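Local coordinates for D-lactate dehydrogenase (Fermentative) (Pseudomonas aeruginosa, PDB 6ABJ), which probably catalyses the NADH-dependent interconversion of pyruvate and D-lactate as a tetrameric fermentative dehydrogenase of the D-isomer specific 2-hydroxyacid family, at residues V121-V126 with A176-G181; G127-L132 with M244-G249; N133-R138 with H151-F156; G272-E277 with V307-Q312. One frame throughout, in Å; residues are numbered along the deposited sequence.

Contact 1: V121-V126 with A176-G181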
loop_
_atom_site.group_PDB
_atom_site.type_symbol
_atom_site.label_atom_id
_atom_site.label_comp_id
_atom_site.label_asym_id
_atom_site.label_seq_id
_atom_site.Cartn_x
_atom_site.Cartn_y
_atom_site.Cartn_z
ATOM N N VAL B 121 -18.192 -9.368 -17.551
ATOM C CA VAL B 121 -17.885 -10.345 -16.526
ATOM C C VAL B 121 -16.744 -11.284 -16.941
ATOM O O VAL B 121 -15.818 -11.537 -16.166
ATOM C CB VAL B 121 -19.150 -11.121 -16.044
ATOM C CG1 VAL B 121 -18.784 -12.133 -14.954
ATOM C CG2 VAL B 121 -20.165 -10.137 -15.465
ATOM N N ALA B 122 -16.747 -11.757 -18.178
ATOM C CA ALA B 122 -15.707 -12.672 -18.613
ATOM C C ALA B 122 -14.329 -11.925 -18.716
ATOM O O ALA B 122 -13.299 -12.494 -18.409
ATOM C CB ALA B 122 -16.080 -13.285 -19.954
ATOM N N GLU B 123 -14.362 -10.678 -19.155
ATOM C CA GLU B 123 -13.186 -9.851 -19.212
ATOM C C GLU B 123 -12.562 -9.672 -17.811
ATOM O O GLU B 123 -11.331 -9.725 -17.652
ATOM C CB GLU B 123 -13.460 -8.554 -19.933
ATOM C CG GLU B 123 -13.640 -8.755 -21.442
ATOM C CD GLU B 123 -14.016 -7.472 -22.166
ATOM O OE1 GLU B 123 -13.835 -6.398 -21.597
ATOM O OE2 GLU B 123 -14.513 -7.578 -23.335
ATOM N N HIS B 124 -13.409 -9.486 -16.820
ATOM C CA HIS B 124 -12.956 -9.292 -15.479
ATOM C C HIS B 124 -12.290 -10.571 -14.949
ATOM O O HIS B 124 -11.253 -10.495 -14.315
ATOM C CB HIS B 124 -14.092 -8.925 -14.585
ATOM C CG HIS B 124 -13.632 -8.466 -13.226
ATOM N ND1 HIS B 124 -13.178 -7.198 -13.003
ATOM C CD2 HIS B 124 -13.626 -9.076 -12.027
ATOM C CE1 HIS B 124 -12.860 -7.048 -11.722
ATOM N NE2 HIS B 124 -13.140 -8.176 -11.103
ATOM N N ALA B 125 -12.860 -11.734 -15.263
ATOM C CA ALA B 125 -12.255 -12.977 -14.922
ATOM C C ALA B 125 -10.868 -13.064 -15.538
ATOM O O ALA B 125 -9.922 -13.479 -14.856
ATOM C CB ALA B 125 -13.128 -14.153 -15.323
ATOM N N VAL B 126 -10.723 -12.724 -16.817
ATOM C CA VAL B 126 -9.417 -12.777 -17.451
ATOM C C VAL B 126 -8.441 -11.780 -16.795
ATOM O O VAL B 126 -7.249 -12.090 -16.608
ATOM C CB VAL B 126 -9.535 -12.586 -18.982
ATOM C CG1 VAL B 126 -8.183 -12.567 -19.636
ATOM C CG2 VAL B 126 -10.413 -13.687 -19.578
ATOM N N ALA B 176 -14.600 -18.675 -22.359
ATOM C CA ALA B 176 -13.885 -19.714 -23.116
ATOM C C ALA B 176 -13.306 -19.168 -24.417
ATOM O O ALA B 176 -12.143 -19.485 -24.771
ATOM C CB ALA B 176 -14.782 -20.920 -23.362
ATOM N N ARG B 177 -14.063 -18.347 -25.156
ATOM C CA ARG B 177 -13.592 -17.819 -26.429
ATOM C C ARG B 177 -12.383 -16.912 -26.226
ATOM O O ARG B 177 -11.396 -16.922 -26.985
ATOM C CB ARG B 177 -14.729 -17.015 -27.165
ATOM C CG ARG B 177 -14.314 -16.392 -28.504
ATOM C CD ARG B 177 -15.478 -16.261 -29.537
ATOM N NE ARG B 177 -16.745 -16.091 -28.843
ATOM C CZ ARG B 177 -17.703 -17.011 -28.704
ATOM N NH1 ARG B 177 -17.618 -18.178 -29.272
ATOM N NH2 ARG B 177 -18.772 -16.741 -27.955
ATOM N N ILE B 178 -12.428 -16.083 -25.189
ATOM C CA ILE B 178 -11.255 -15.233 -24.905
ATOM C C ILE B 178 -10.054 -16.087 -24.601
ATOM O O ILE B 178 -8.994 -15.841 -25.140
ATOM C CB ILE B 178 -11.500 -14.302 -23.718
ATOM C CG1 ILE B 178 -12.611 -13.314 -24.044
ATOM C CG2 ILE B 178 -10.249 -13.492 -23.440
ATOM C CD1 ILE B 178 -13.144 -12.570 -22.837
ATOM N N MET B 179 -10.203 -17.106 -23.747
ATOM C CA MET B 179 -9.028 -17.881 -23.347
ATOM C C MET B 179 -8.479 -18.728 -24.533
ATOM O O MET B 179 -7.245 -18.933 -24.633
ATOM C CB MET B 179 -9.292 -18.776 -22.133
ATOM C CG MET B 179 -9.683 -18.014 -20.865
ATOM S SD MET B 179 -8.406 -16.782 -20.410
ATOM C CE MET B 179 -7.098 -17.864 -19.865
ATOM N N ALA B 180 -9.376 -19.192 -25.403
ATOM C CA ALA B 180 -8.955 -19.811 -26.662
ATOM C C ALA B 180 -8.061 -18.932 -27.505
ATOM O O ALA B 180 -7.088 -19.409 -28.041
ATOM C CB ALA B 180 -10.165 -20.251 -27.460
ATOM N N GLY B 181 -8.297 -17.621 -27.517
ATOM C CA GLY B 181 -7.438 -16.667 -28.242
ATOM C C GLY B 181 -6.033 -16.493 -27.727
ATOM O O GLY B 181 -5.123 -16.081 -28.469
#
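Ile178 reaches from helix 170-181 to Val126 and Ala122 of helix 118-134 with both of its branches. The contact is almost wholly apolar. The Ile178 CG2 methyl meets CG2 of Val126 at 3.9 Å, while the longer arm ends in CD1, 4.2 Å from CB of Ala122. That arm lies anti to the carbonyl carbon (chi1 -64°) and is extended beyond CG1, which carries CD1 across to the earlier turn of helix 118-134. Val126 therefore touches one branch and Ala122 the other.

The sulfur adds a second kind of apolar contact. Met179 is bent at both chi2 and chi3, and its SD comes within 3.8 Å of Val126 CG2, the two side chains lying alongside and pointing opposite ways. One methyl of Val126 thus serves both Ile178 and Met179.

Glu123 takes part through its aliphatic stem, with CG 4.1 Å from Ile178 CD1 and the two chains at about a right angle. Its carboxylate is engaged elsewhere: OE1 and OE2 accept from the backbone N atoms of Leu158 and His159 of the second subunit.

The axes of the two short helical segments approach to 10.1 Å, crossing at -43°. Ala122 also packs on Thr174 and Phe175, and it lies beside Ile171, an NADH-binding residue of helix 170-181, at whose start lies a glycine-rich turn of probable Rossmann type. Between residues 121-126 and 176-181 the contact is van der Waals packing, so the fit there rests on shape, whereas the carboxylate of Glu123 is spent on the subunit interface.

Contact 2: G127-L132 with M244-G249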
loop_
_atom_site.group_PDB
_atom_site.type_symbol
_atom_site.label_atom_id
_atom_site.label_comp_id
_atom_site.label_asym_id
_atom_site.label_seq_id
_atom_site.Cartn_x
_atom_site.Cartn_y
_atom_site.Cartn_z
ATOM N N GLY B 127 -8.921 -10.605 -16.407
ATOM C CA GLY B 127 -8.082 -9.662 -15.723
ATOM C C GLY B 127 -7.554 -10.216 -14.378
ATOM O O GLY B 127 -6.376 -10.041 -14.019
ATOM N N LEU B 128 -8.389 -11.003 -13.704
ATOM C CA LEU B 128 -8.007 -11.561 -12.391
ATOM C C LEU B 128 -6.935 -12.597 -12.687
ATOM O O LEU B 128 -5.934 -12.705 -11.957
ATOM C CB LEU B 128 -9.239 -12.226 -11.690
ATOM C CG LEU B 128 -10.211 -11.216 -11.017
ATOM C CD1 LEU B 128 -11.392 -12.031 -10.420
ATOM C CD2 LEU B 128 -9.553 -10.368 -9.976
ATOM N N ILE B 129 -7.127 -13.372 -13.742
ATOM C CA ILE B 129 -6.112 -14.386 -14.113
ATOM C C ILE B 129 -4.749 -13.741 -14.365
ATOM O O ILE B 129 -3.710 -14.193 -13.837
ATOM C CB ILE B 129 -6.558 -15.156 -15.401
ATOM C CG1 ILE B 129 -7.702 -16.074 -15.022
ATOM C CG2 ILE B 129 -5.408 -15.975 -15.963
ATOM C CD1 ILE B 129 -8.407 -16.761 -16.127
ATOM N N LEU B 130 -4.736 -12.662 -15.138
ATOM C CA LEU B 130 -3.467 -12.074 -15.527
ATOM C C LEU B 130 -2.809 -11.355 -14.391
ATOM O O LEU B 130 -1.612 -11.441 -14.231
ATOM C CB LEU B 130 -3.652 -11.122 -16.709
ATOM C CG LEU B 130 -3.712 -11.909 -18.039
ATOM C CD1 LEU B 130 -4.345 -11.046 -19.062
ATOM C CD2 LEU B 130 -2.323 -12.432 -18.435
ATOM N N THR B 131 -3.597 -10.679 -13.538
ATOM C CA THR B 131 -2.999 -10.021 -12.424
ATOM C C THR B 131 -2.358 -11.048 -11.460
ATOM O O THR B 131 -1.288 -10.800 -10.902
ATOM C CB THR B 131 -3.928 -8.999 -11.682
ATOM O OG1 THR B 131 -3.116 -8.291 -10.727
ATOM C CG2 THR B 131 -4.956 -9.624 -10.896
ATOM N N LEU B 132 -3.049 -12.142 -11.216
ATOM C CA LEU B 132 -2.514 -13.155 -10.348
ATOM C C LEU B 132 -1.249 -13.811 -10.957
ATOM O O LEU B 132 -0.252 -14.012 -10.277
ATOM C CB LEU B 132 -3.555 -14.240 -10.090
ATOM C CG LEU B 132 -4.702 -13.882 -9.111
ATOM C CD1 LEU B 132 -5.877 -14.825 -9.281
ATOM C CD2 LEU B 132 -4.115 -13.953 -7.690
ATOM N N MET B 244 -4.651 -22.549 -10.421
ATOM C CA MET B 244 -5.363 -21.288 -10.173
ATOM C C MET B 244 -6.885 -21.526 -10.209
ATOM O O MET B 244 -7.369 -22.122 -11.162
ATOM C CB MET B 244 -4.981 -20.305 -11.268
ATOM C CG MET B 244 -5.737 -18.986 -11.228
ATOM S SD MET B 244 -5.206 -17.860 -12.536
ATOM C CE MET B 244 -3.598 -17.395 -11.981
ATOM N N LEU B 245 -7.595 -20.935 -9.253
ATOM C CA LEU B 245 -9.077 -20.933 -9.250
ATOM C C LEU B 245 -9.621 -19.529 -9.309
ATOM O O LEU B 245 -9.207 -18.660 -8.536
ATOM C CB LEU B 245 -9.535 -21.622 -7.966
ATOM C CG LEU B 245 -11.052 -21.705 -7.799
ATOM C CD1 LEU B 245 -11.754 -22.597 -8.819
ATOM C CD2 LEU B 245 -11.360 -22.225 -6.390
ATOM N N ILE B 246 -10.609 -19.322 -10.175
ATOM C CA ILE B 246 -11.278 -18.052 -10.345
ATOM C C ILE B 246 -12.803 -18.301 -10.095
ATOM O O ILE B 246 -13.415 -19.193 -10.690
ATOM C CB ILE B 246 -11.104 -17.518 -11.788
ATOM C CG1 ILE B 246 -9.593 -17.421 -12.150
ATOM C CG2 ILE B 246 -11.760 -16.171 -11.997
ATOM C CD1 ILE B 246 -8.774 -16.479 -11.272
ATOM N N ASN B 247 -13.378 -17.502 -9.214
ATOM C CA ASN B 247 -14.822 -17.508 -9.019
ATOM C C ASN B 247 -15.375 -16.122 -9.223
ATOM O O ASN B 247 -15.299 -15.232 -8.341
ATOM C CB ASN B 247 -15.218 -18.014 -7.645
ATOM C CG ASN B 247 -16.744 -18.179 -7.533
ATOM O OD1 ASN B 247 -17.444 -18.143 -8.556
ATOM N ND2 ASN B 247 -17.230 -18.302 -6.334
ATOM N N THR B 248 -15.889 -15.902 -10.428
ATOM C CA THR B 248 -16.770 -14.739 -10.684
ATOM C C THR B 248 -18.270 -15.119 -10.726
ATOM O O THR B 248 -19.050 -14.294 -11.125
ATOM C CB THR B 248 -16.374 -14.038 -11.977
ATOM O OG1 THR B 248 -16.511 -14.961 -13.086
ATOM C CG2 THR B 248 -14.884 -13.554 -11.917
ATOM N N GLY B 249 -18.641 -16.336 -10.373
ATOM C CA GLY B 249 -20.044 -16.839 -10.530
ATOM C C GLY B 249 -20.965 -16.441 -9.363
ATOM O O GLY B 249 -21.589 -15.437 -9.411
#
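No ring or planar side chain lies between Ile129, Leu132 and Leu128 on the helix and Met244, Ile246 and Thr248 on the strand. The one flat side group here, the amide of Asn247, whose CB points away from the helix, is held by an Asx turn: Gly249 N gives a hydrogen bond of 2.8 Å to Asn247 OD1, the donor standing 37° above the carbonyl plane. ND2 of the same amide bonds to Arg250 O.

The packing comes mostly from branched and flexible apolar chains, with the methyl of Thr248 added. Ile129 and Ile246 meet nearly perpendicular, CG1 against CG1 at 3.7 Å. CD1 of Ile246 then continues to CD1 of Leu132 at 3.9 Å. Met244 leaves with CG anti to its own N (chi1 175°) and stays extended until it bends at chi3; the bend lays SD 3.9 Å from Ile129 CG2 and brings CE against the helix, 3.7 Å from Leu132 CB.

This is the helix-on-sheet layer of a Rossmann-type domain. Helix 118-134 lies over one face of the seven-stranded parallel sheet, and its residues 127-132 run at 147° to strand 244-247, roughly antiparallel. Met244 and Ile246 point to the helix, whereas Leu245 and Asn247 face the other way, with Leu245 resting on Leu268 and Leu271.

Beyond the strand end, Thr248 of the NADH site turns back toward the helix. Its CG2 methyl meets Leu128 CD1 at 4.1 Å, and it also packs on Val121 and Ala125 one to two turns earlier.

Contact 3: N133-R138 with H151-F156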
loop_
_atom_site.group_PDB
_atom_site.type_symbol
_atom_site.label_atom_id
_atom_site.label_comp_id
_atom_site.label_asym_id
_atom_site.label_seq_id
_atom_site.Cartn_x
_atom_site.Cartn_y
_atom_site.Cartn_z
ATOM N N ASN B 133 -1.335 -14.117 -12.250
ATOM C CA ASN B 133 -0.278 -14.842 -12.941
ATOM C C ASN B 133 1.015 -13.982 -12.904
ATOM O O ASN B 133 2.083 -14.442 -12.470
ATOM C CB ASN B 133 -0.741 -15.063 -14.356
ATOM C CG ASN B 133 0.258 -15.803 -15.218
ATOM O OD1 ASN B 133 1.484 -15.732 -14.999
ATOM N ND2 ASN B 133 -0.249 -16.424 -16.270
ATOM N N ARG B 134 0.884 -12.730 -13.323
ATOM C CA ARG B 134 2.017 -11.861 -13.475
ATOM C C ARG B 134 2.258 -11.001 -12.168
ATOM O O ARG B 134 3.143 -10.125 -12.131
ATOM C CB ARG B 134 1.932 -10.995 -14.720
ATOM C CG ARG B 134 1.588 -11.772 -16.013
ATOM C CD ARG B 134 2.567 -12.915 -16.259
ATOM N NE ARG B 134 3.820 -12.370 -16.627
ATOM C CZ ARG B 134 4.271 -12.187 -17.872
ATOM N NH1 ARG B 134 3.653 -12.661 -18.923
ATOM N NH2 ARG B 134 5.420 -11.610 -18.038
ATOM N N ARG B 135 1.455 -11.260 -11.146
ATOM C CA ARG B 135 1.593 -10.553 -9.884
ATOM C C ARG B 135 1.564 -9.050 -10.056
ATOM O O ARG B 135 2.313 -8.326 -9.401
ATOM C CB ARG B 135 2.895 -10.958 -9.193
ATOM C CG ARG B 135 2.854 -12.333 -8.552
ATOM C CD ARG B 135 3.214 -13.405 -9.564
ATOM N NE ARG B 135 3.845 -14.559 -8.933
ATOM C CZ ARG B 135 3.697 -15.810 -9.355
ATOM N NH1 ARG B 135 2.941 -16.068 -10.413
ATOM N NH2 ARG B 135 4.306 -16.803 -8.722
ATOM N N LEU B 136 0.693 -8.579 -10.936
ATOM C CA LEU B 136 0.694 -7.186 -11.283
ATOM C C LEU B 136 0.327 -6.238 -10.103
ATOM O O LEU B 136 0.836 -5.166 -10.030
ATOM C CB LEU B 136 -0.260 -6.924 -12.409
ATOM C CG LEU B 136 0.044 -7.649 -13.766
ATOM C CD1 LEU B 136 -1.006 -7.405 -14.832
ATOM C CD2 LEU B 136 1.447 -7.315 -14.213
ATOM N N HIS B 137 -0.546 -6.693 -9.227
ATOM C CA HIS B 137 -0.949 -5.914 -8.028
ATOM C C HIS B 137 0.268 -5.774 -7.102
ATOM O O HIS B 137 0.538 -4.675 -6.562
ATOM C CB HIS B 137 -2.143 -6.633 -7.367
ATOM C CG HIS B 137 -1.885 -8.041 -6.961
ATOM N ND1 HIS B 137 -1.718 -9.077 -7.844
ATOM C CD2 HIS B 137 -1.754 -8.592 -5.745
ATOM C CE1 HIS B 137 -1.502 -10.188 -7.194
ATOM N NE2 HIS B 137 -1.540 -9.916 -5.908
ATOM N N ARG B 138 1.061 -6.832 -6.991
ATOM C CA ARG B 138 2.311 -6.782 -6.169
ATOM C C ARG B 138 3.367 -5.879 -6.846
ATOM O O ARG B 138 4.019 -5.063 -6.186
ATOM C CB ARG B 138 2.868 -8.147 -5.944
ATOM C CG ARG B 138 1.853 -9.094 -5.210
ATOM C CD ARG B 138 2.544 -10.397 -4.705
ATOM N NE ARG B 138 3.575 -10.075 -3.724
ATOM C CZ ARG B 138 4.733 -10.723 -3.562
ATOM N NH1 ARG B 138 5.012 -11.831 -4.263
ATOM N NH2 ARG B 138 5.578 -10.266 -2.648
ATOM N N HIS B 151 12.147 -10.234 -7.785
ATOM C CA HIS B 151 11.999 -11.516 -7.010
ATOM C C HIS B 151 10.537 -11.849 -6.718
ATOM O O HIS B 151 9.767 -10.991 -6.297
ATOM C CB HIS B 151 12.790 -11.522 -5.693
ATOM C CG HIS B 151 12.307 -10.512 -4.685
ATOM N ND1 HIS B 151 11.340 -10.816 -3.753
ATOM C CD2 HIS B 151 12.560 -9.194 -4.545
ATOM C CE1 HIS B 151 11.045 -9.738 -3.058
ATOM N NE2 HIS B 151 11.750 -8.726 -3.538
ATOM N N GLY B 152 10.165 -13.114 -6.907
ATOM C CA GLY B 152 8.835 -13.587 -6.632
ATOM C C GLY B 152 7.726 -13.221 -7.618
ATOM O O GLY B 152 6.609 -13.682 -7.462
ATOM N N LEU B 153 8.034 -12.477 -8.685
ATOM C CA LEU B 153 7.035 -12.035 -9.646
ATOM C C LEU B 153 6.910 -12.902 -10.919
ATOM O O LEU B 153 6.047 -12.642 -11.760
ATOM C CB LEU B 153 7.312 -10.591 -10.061
ATOM C CG LEU B 153 7.430 -9.563 -8.964
ATOM C CD1 LEU B 153 7.604 -8.169 -9.552
ATOM C CD2 LEU B 153 6.171 -9.547 -8.055
ATOM N N THR B 154 7.742 -13.965 -11.017
ATOM C CA THR B 154 7.712 -14.827 -12.161
ATOM C C THR B 154 6.364 -15.492 -12.339
ATOM O O THR B 154 5.898 -16.198 -11.400
ATOM C CB THR B 154 8.811 -15.901 -12.084
ATOM O OG1 THR B 154 10.043 -15.259 -11.880
ATOM C CG2 THR B 154 8.896 -16.686 -13.390
ATOM N N GLY B 155 5.798 -15.397 -13.529
ATOM C CA GLY B 155 4.537 -16.057 -13.866
ATOM C C GLY B 155 4.690 -17.251 -14.778
ATOM O O GLY B 155 5.733 -17.955 -14.736
ATOM N N PHE B 156 3.659 -17.512 -15.539
ATOM C CA PHE B 156 3.625 -18.588 -16.490
ATOM C C PHE B 156 2.905 -18.144 -17.765
ATOM O O PHE B 156 1.975 -17.326 -17.732
ATOM C CB PHE B 156 2.970 -19.829 -15.849
ATOM C CG PHE B 156 1.527 -19.635 -15.426
ATOM C CD1 PHE B 156 1.221 -19.193 -14.153
ATOM C CD2 PHE B 156 0.492 -19.915 -16.265
ATOM C CE1 PHE B 156 -0.097 -19.088 -13.737
ATOM C CE2 PHE B 156 -0.849 -19.804 -15.848
ATOM C CZ PHE B 156 -1.126 -19.434 -14.551
HETATM O O HOH W 1 5.726 -11.970 -14.332
HETATM O O HOH W 2 1.560 -14.731 -18.922
HETATM O O HOH W 3 5.670 -15.832 -6.083
#
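Asn133 grips the backbone of Phe156 with both ends of its amide, at the point where helix 118-134 stops in a Schellman motif. Phe156 N donates to Asn133 OD1 (2.9 Å, 169° at the hydrogen), and Asn133 ND2 returns a bond of 2.8 Å to Phe156 O. CG lies anti to the backbone N (chi1 180°), which brings the amide against the backbone and ring of Phe156. The same amide stacks on the Phe156 ring with the planes 17° apart, and ND2 stands 3.3 Å above the ring centre.

Arg135, the C-prime residue of the motif, has positive phi and is also the N-cap of helix 136-143. From this kink its side chain bends at chi2 and lies along the loop. NE gives a rather long bond of 3.3 Å to Gly152 O. Thr154 O sits 2.9 Å above the guanidinium plane, over its centre, and is not hydrogen-bonded to it. NH1 instead holds Asn133 O and, further out, Tyr270 OH. The backbones press close where Gly155 CA comes within 3.3 Å of Asn133 O. Leu153 CD2 fills in beside CB of Arg135.

Waters extend the network: one joins Arg134 NE to Leu153 O, another joins Arg134 NH1 to Phe156 O. Arg134 is drawn outward to Ala120 O and Ala313 O of the second subunit, and Arg138 forms a salt bridge with Asp289 of the third. A final water accepts from Arg135 NH2 and donates to Gly152 O at 2.7 Å.

Contact 4: G272-E277 with V307-Q312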
loop_
_atom_site.group_PDB
_atom_site.type_symbol
_atom_site.label_atom_id
_atom_site.label_comp_id
_atom_site.label_asym_id
_atom_site.label_seq_id
_atom_site.Cartn_x
_atom_site.Cartn_y
_atom_site.Cartn_z
ATOM N N GLY B 272 -8.617 -16.045 -7.372
ATOM C CA GLY B 272 -9.225 -14.804 -7.775
ATOM C C GLY B 272 -10.719 -14.881 -7.476
ATOM O O GLY B 272 -11.372 -15.736 -8.023
ATOM N N LEU B 273 -11.201 -14.008 -6.605
ATOM C CA LEU B 273 -12.624 -13.982 -6.297
ATOM C C LEU B 273 -13.200 -12.636 -6.652
ATOM O O LEU B 273 -12.630 -11.616 -6.323
ATOM C CB LEU B 273 -12.858 -14.195 -4.800
ATOM C CG LEU B 273 -12.403 -15.487 -4.154
ATOM C CD1 LEU B 273 -12.785 -15.390 -2.655
ATOM C CD2 LEU B 273 -12.926 -16.743 -4.780
ATOM N N ASP B 274 -14.327 -12.654 -7.338
ATOM C CA ASP B 274 -15.174 -11.467 -7.455
ATOM C C ASP B 274 -16.485 -11.591 -6.647
ATOM O O ASP B 274 -17.206 -10.589 -6.499
ATOM C CB ASP B 274 -15.517 -11.164 -8.909
ATOM C CG ASP B 274 -16.187 -9.800 -9.058
ATOM O OD1 ASP B 274 -15.567 -8.767 -8.690
ATOM O OD2 ASP B 274 -17.347 -9.727 -9.531
ATOM N N VAL B 275 -16.692 -12.741 -6.037
ATOM C CA VAL B 275 -17.883 -12.990 -5.244
ATOM C C VAL B 275 -17.497 -13.764 -4.020
ATOM O O VAL B 275 -16.442 -14.448 -3.980
ATOM C CB VAL B 275 -18.960 -13.774 -6.073
ATOM C CG1 VAL B 275 -19.390 -12.977 -7.311
ATOM C CG2 VAL B 275 -18.418 -15.096 -6.479
ATOM N N TYR B 276 -18.357 -13.671 -3.023
ATOM C CA TYR B 276 -18.119 -14.307 -1.728
ATOM C C TYR B 276 -19.493 -14.569 -1.083
ATOM O O TYR B 276 -20.429 -13.781 -1.231
ATOM C CB TYR B 276 -17.243 -13.421 -0.881
ATOM C CG TYR B 276 -16.919 -13.960 0.459
ATOM C CD1 TYR B 276 -16.092 -15.064 0.607
ATOM C CD2 TYR B 276 -17.403 -13.352 1.604
ATOM C CE1 TYR B 276 -15.793 -15.568 1.878
ATOM C CE2 TYR B 276 -17.087 -13.845 2.859
ATOM C CZ TYR B 276 -16.307 -14.954 2.987
ATOM O OH TYR B 276 -16.006 -15.494 4.237
ATOM N N GLU B 277 -19.592 -15.696 -0.418
ATOM C CA GLU B 277 -20.877 -16.163 0.095
ATOM C C GLU B 277 -21.452 -15.178 1.107
ATOM O O GLU B 277 -22.633 -14.876 1.040
ATOM C CB GLU B 277 -20.695 -17.549 0.685
ATOM C CG GLU B 277 -21.976 -18.185 1.202
ATOM C CD GLU B 277 -21.816 -19.673 1.445
ATOM O OE1 GLU B 277 -20.727 -20.246 1.316
ATOM O OE2 GLU B 277 -22.818 -20.297 1.755
ATOM N N VAL B 307 -6.473 -12.433 -4.902
ATOM C CA VAL B 307 -7.020 -11.103 -5.225
ATOM C C VAL B 307 -8.532 -11.219 -5.159
ATOM O O VAL B 307 -9.095 -12.113 -5.781
ATOM C CB VAL B 307 -6.602 -10.675 -6.675
ATOM C CG1 VAL B 307 -7.324 -9.409 -7.067
ATOM C CG2 VAL B 307 -5.063 -10.461 -6.716
ATOM N N VAL B 308 -9.116 -10.291 -4.428
ATOM C CA VAL B 308 -10.571 -10.211 -4.236
ATOM C C VAL B 308 -11.002 -8.855 -4.722
ATOM O O VAL B 308 -10.432 -7.848 -4.339
ATOM C CB VAL B 308 -10.972 -10.339 -2.779
ATOM C CG1 VAL B 308 -12.516 -10.138 -2.621
ATOM C CG2 VAL B 308 -10.508 -11.663 -2.237
ATOM N N THR B 309 -11.983 -8.859 -5.669
ATOM C CA THR B 309 -12.687 -7.681 -6.060
ATOM C C THR B 309 -14.137 -7.800 -5.563
ATOM O O THR B 309 -14.651 -8.904 -5.444
ATOM C CB THR B 309 -12.596 -7.434 -7.611
ATOM O OG1 THR B 309 -12.987 -8.580 -8.325
ATOM C CG2 THR B 309 -11.112 -7.098 -8.028
ATOM N N ALA B 310 -14.738 -6.647 -5.258
ATOM C CA ALA B 310 -15.956 -6.616 -4.460
ATOM C C ALA B 310 -17.206 -6.594 -5.344
ATOM O O ALA B 310 -17.920 -5.574 -5.472
ATOM C CB ALA B 310 -15.909 -5.490 -3.429
ATOM N N HIS B 311 -17.383 -7.713 -6.027
ATOM C CA HIS B 311 -18.414 -7.920 -7.049
ATOM C C HIS B 311 -18.450 -6.803 -8.086
ATOM O O HIS B 311 -19.436 -6.029 -8.222
ATOM C CB HIS B 311 -19.779 -8.149 -6.431
ATOM C CG HIS B 311 -20.707 -8.890 -7.349
ATOM N ND1 HIS B 311 -21.647 -9.772 -6.883
ATOM C CD2 HIS B 311 -20.746 -8.971 -8.704
ATOM C CE1 HIS B 311 -22.231 -10.374 -7.913
ATOM N NE2 HIS B 311 -21.715 -9.892 -9.032
ATOM N N GLN B 312 -17.293 -6.676 -8.732
ATOM C CA GLN B 312 -16.913 -5.626 -9.638
ATOM C C GLN B 312 -16.974 -6.071 -11.088
ATOM O O GLN B 312 -16.763 -5.275 -12.008
ATOM C CB GLN B 312 -15.445 -5.239 -9.253
ATOM C CG GLN B 312 -14.953 -3.950 -9.773
ATOM C CD GLN B 312 -13.484 -3.710 -9.559
ATOM O OE1 GLN B 312 -12.956 -3.919 -8.463
ATOM N NE2 GLN B 312 -12.834 -3.213 -10.586
#
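The carboxylate of Asp274, an NADH-binding residue, is turned toward Thr309 and Gln312 in the loop after strand 306-308, with CG anti to the backbone N (chi1 -170°). OD1 takes two donors on different lone pairs: Thr309 OG1 at 2.6 Å on the anti side and Gln312 N at 2.7 Å on the syn side. OD2 accepts from Ala313 N, so the loop wraps round both oxygens and fixes the rotation of the group. His124 NE2 in turn bonds to Thr309 OG1.

CG1 of Val275 lies over one face of the His311 ring, offset toward its rim, a CH-pi contact 4.0 Å from the centroid. His311 ND1 is bonded to Glu279, recalling the histidine-glutamate pair of related D-2-hydroxyacid dehydrogenases.

Behind these side chains the strands pair in parallel: Leu273 N donates to Val307 O at 3.0 Å, and Leu273 O receives Thr309 N at 2.9 Å. Thr143 of the second subunit bonds to Val308 O. Strands 268-273 and 306-308 belong to one beta-alpha-beta unit. Its helix 295-302 packs on Val308 through Leu301, and helix 118-134 meets Val307 on the other face. Strand 243-247 flanks 268-273, which leaves 306-308 outermost in this chain's sheet.

Overall arrangement
Helix 118-134 gives the first segments of contacts 1, 2 and 3, meeting in turn helix 170-181, strand 243-247 and the loop before strand 162-166. Contacts 1 and 2 have centres 10 Å apart, contacts 2 and 3 14 Å, contacts 1 and 3 20 Å. Along the chain contact 3 closes first, then contact 1, then contact 2, before contact 4 opens; yet contacts 2 and 4 have centres 9 Å apart, because strands 243-247 and 268-273 are neighbours in the parallel sheet. His124 of contact 1 bonds to Thr309 of contact 4. One helix thus ties the NADH-binding Thr248 and Asp274 regions to surfaces that all touch the second subunit, a layout compatible with allosteric coupling in the tetramer.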